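Local coordinates for lipoprotein (PDB 4OTE) that probably serves as the substrate-binding lipoprotein of a methionine transporter, holding the amino acid, here as selenomethionine, between two lobes, at residues T105-N110 and K152-A157. Numbering follows the deposited sequence.
Sequences TIAISN and KELDIA
Ile-108 is gripped through both its backbone polar groups: its N donates to Lys-152 O at 2.9 Å, and its O accepts from Leu-154 N. Lys-152 N bonds to Ile-106 O just before this pair, and Asn-110 N to Leu-154 O closes the series at 2.8 Å with a more bent N-H...O angle of 144°. CA-H...O contacts run between these bonds, such as Glu-153 CA to Ile-108 O at 3.4 Å. This is parallel strand pairing at the border of a five-stranded mixed sheet, in one lobe of a periplasmic-binding-protein fold: 150-154 is an outermost strand, and 105-109 pairs on its other edge with 168-171. The side chains meet more loosely than the backbones. On one face the methyl of Ala-107 reaches Leu-154 CD1 at 4.2 Å, while the extended Lys-152 chain, with CG anti to its backbone N (chi1 -170°), carries its ammonium away from 105-110. On the other face buried Ile-108 and exposed Glu-153 both touch Cys-115 of helix 112-124. Past the strands, the exposed Asn-110 turns the face of its amide to Leu-154 O, with CG 3.2 Å from that oxygen and no side-chain hydrogen bond across. Beyond Leu-154, segment 152-157 leaves the sheet through an Asx turn, Asp-155 OD1 accepting from Ala-157 N, and the side chain of Ile-156 lies about 7 Å from the bound selenomethionine and touches the pocket residue Tyr-42.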
ATOM      1  N   THR A 105       7.008 -21.236   7.488  1.00 53.61           N
ATOM      2  CA  THR A 105       5.757 -20.499   7.594  1.00 54.62           C
ATOM      3  C   THR A 105       5.879 -19.109   6.971  1.00 51.75           C
ATOM      4  O   THR A 105       6.868 -18.406   7.197  1.00 50.43           O
ATOM      5  CB  THR A 105       5.339 -20.350   9.069  1.00 58.16           C
ATOM      6  OG1 THR A 105       6.365 -19.654   9.788  1.00 61.84           O
ATOM      7  CG2 THR A 105       5.121 -21.714   9.710  1.00 60.12           C
ATOM      8  N   ILE A 106       4.875 -18.723   6.185  1.00 50.76           N
ATOM      9  CA  ILE A 106       4.783 -17.366   5.650  1.00 48.98           C
ATOM     10  C   ILE A 106       3.570 -16.659   6.256  1.00 48.44           C
ATOM     11  O   ILE A 106       2.447 -17.161   6.171  1.00 48.78           O
ATOM     12  CB  ILE A 106       4.691 -17.358   4.105  1.00 49.55           C
ATOM     13  CG1 ILE A 106       5.969 -17.953   3.498  1.00 50.47           C
ATOM     14  CG2 ILE A 106       4.484 -15.937   3.581  1.00 46.59           C
ATOM     15  CD1 ILE A 106       5.967 -18.032   1.986  1.00 50.16           C
ATOM     16  N   ALA A 107       3.804 -15.504   6.876  1.00 46.83           N
ATOM     17  CA  ALA A 107       2.721 -14.668   7.397  1.00 46.16           C
ATOM     18  C   ALA A 107       2.128 -13.825   6.272  1.00 45.49           C
ATOM     19  O   ALA A 107       2.863 -13.206   5.501  1.00 46.82           O
ATOM     20  CB  ALA A 107       3.222 -13.773   8.519  1.00 45.37           C
ATOM     21  N   ILE A 108       0.798 -13.814   6.192  1.00 46.93           N
ATOM     22  CA  ILE A 108       0.062 -13.095   5.151  0.50 46.59           C
ATOM     23  C   ILE A 108      -1.144 -12.374   5.765  1.00 46.79           C
ATOM     24  O   ILE A 108      -1.690 -12.819   6.777  1.00 46.76           O
ATOM     25  CB  ILE A 108      -0.417 -14.072   4.049  0.50 47.68           C
ATOM     26  CG1 ILE A 108       0.778 -14.754   3.381  0.50 49.11           C
ATOM     27  CG2 ILE A 108      -1.234 -13.362   2.982  0.50 46.94           C
ATOM     28  CD1 ILE A 108       0.452 -15.361   2.033  0.50 49.81           C
ATOM     29  N   SER A 109      -1.556 -11.271   5.146  1.00 46.94           N
ATOM     30  CA  SER A 109      -2.726 -10.520   5.582  1.00 48.60           C
ATOM     31  C   SER A 109      -4.008 -11.332   5.402  1.00 50.76           C
ATOM     32  O   SER A 109      -4.160 -12.058   4.421  1.00 49.42           O
ATOM     33  CB  SER A 109      -2.840  -9.211   4.798  1.00 48.31           C
ATOM     34  OG  SER A 109      -4.048  -8.535   5.104  1.00 48.88           O
ATOM     35  N   ASN A 110      -4.930 -11.192   6.351  1.00 51.72           N
ATOM     36  CA  ASN A 110      -6.248 -11.821   6.250  1.00 53.95           C
ATOM     37  C   ASN A 110      -7.216 -11.085   5.309  1.00 51.29           C
ATOM     38  O   ASN A 110      -8.364 -11.496   5.163  1.00 54.98           O
ATOM     39  CB  ASN A 110      -6.878 -12.006   7.642  1.00 58.50           C
ATOM     40  CG  ASN A 110      -6.973 -10.710   8.433  1.00 60.80           C
ATOM     41  OD1 ASN A 110      -6.961  -9.616   7.869  1.00 64.00           O
ATOM     42  ND2 ASN A 110      -7.064 -10.832   9.753  1.00 62.02           N
ATOM     43  N   LYS A 152       0.226 -18.300   7.719  1.00 60.36           N
ATOM     44  CA  LYS A 152      -0.340 -17.741   8.938  1.00 62.11           C
ATOM     45  C   LYS A 152      -1.098 -16.467   8.584  1.00 60.11           C
ATOM     46  O   LYS A 152      -0.489 -15.439   8.287  1.00 56.65           O
ATOM     47  CB  LYS A 152       0.781 -17.454   9.938  1.00 65.18           C
ATOM     48  CG  LYS A 152       0.313 -17.103  11.336  1.00 71.31           C
ATOM     49  CD  LYS A 152       1.488 -17.083  12.301  1.00 76.77           C
ATOM     50  CE  LYS A 152       1.044 -16.814  13.728  1.00 80.26           C
ATOM     51  NZ  LYS A 152       2.199 -16.832  14.665  1.00 80.97           N
ATOM     52  N   GLU A 153      -2.428 -16.549   8.590  1.00 61.21           N
ATOM     53  CA  GLU A 153      -3.280 -15.413   8.225  1.00 62.90           C
ATOM     54  C   GLU A 153      -3.502 -14.512   9.437  1.00 59.30           C
ATOM     55  O   GLU A 153      -4.058 -14.949  10.443  1.00 60.10           O
ATOM     56  CB  GLU A 153      -4.613 -15.898   7.646  1.00 68.82           C
ATOM     57  CG  GLU A 153      -4.476 -16.524   6.260  1.00 76.28           C
ATOM     58  CD  GLU A 153      -5.704 -17.306   5.817  1.00 85.76           C
ATOM     59  OE1 GLU A 153      -6.344 -17.969   6.663  1.00 90.40           O
ATOM     60  OE2 GLU A 153      -6.021 -17.275   4.609  1.00 87.67           O
ATOM     61  N   LEU A 154      -3.059 -13.258   9.332  1.00 55.98           N
ATOM     62  CA  LEU A 154      -3.082 -12.312  10.450  1.00 53.48           C
ATOM     63  C   LEU A 154      -3.681 -10.970  10.051  1.00 54.23           C
ATOM     64  O   LEU A 154      -3.789 -10.653   8.864  1.00 52.58           O
ATOM     65  CB  LEU A 154      -1.658 -12.070  10.958  1.00 51.97           C
ATOM     66  CG  LEU A 154      -0.918 -13.271  11.551  1.00 53.13           C
ATOM     67  CD1 LEU A 154       0.565 -12.959  11.712  1.00 51.51           C
ATOM     68  CD2 LEU A 154      -1.536 -13.673  12.882  1.00 54.48           C
ATOM     69  N   ASP A 155      -4.062 -10.187  11.062  1.00 54.91           N
ATOM     70  CA  ASP A 155      -4.399  -8.779  10.870  1.00 55.66           C
ATOM     71  C   ASP A 155      -3.128  -8.082  10.418  1.00 52.78           C
ATOM     72  O   ASP A 155      -2.052  -8.325  10.971  1.00 53.38           O
ATOM     73  CB  ASP A 155      -4.907  -8.158  12.178  1.00 60.27           C
ATOM     74  CG  ASP A 155      -5.491  -6.755  11.990  1.00 67.78           C
ATOM     75  OD1 ASP A 155      -5.025  -5.992  11.114  1.00 67.70           O
ATOM     76  OD2 ASP A 155      -6.424  -6.408  12.746  1.00 78.60           O
ATOM     77  N   ILE A 156      -3.256  -7.222   9.411  1.00 49.22           N
ATOM     78  CA  ILE A 156      -2.109  -6.533   8.816  1.00 48.10           C
ATOM     79  C   ILE A 156      -1.215  -5.844   9.851  1.00 45.92           C
ATOM     80  O   ILE A 156       0.002  -5.810   9.692  1.00 46.80           O
ATOM     81  CB  ILE A 156      -2.566  -5.515   7.741  1.00 49.22           C
ATOM     82  CG1 ILE A 156      -1.363  -4.962   6.976  1.00 49.76           C
ATOM     83  CG2 ILE A 156      -3.381  -4.381   8.356  1.00 50.22           C
ATOM     84  CD1 ILE A 156      -1.750  -4.257   5.695  1.00 51.85           C
ATOM     85  N   ALA A 157      -1.818  -5.303  10.907  1.00 47.12           N
ATOM     86  CA  ALA A 157      -1.065  -4.598  11.952  1.00 48.14           C
ATOM     87  C   ALA A 157      -0.154  -5.519  12.774  1.00 46.46           C
ATOM     88  O   ALA A 157       0.809  -5.059  13.382  1.00 42.94           O
ATOM     89  CB  ALA A 157      -2.015  -3.848  12.873  1.00 47.79           C
TER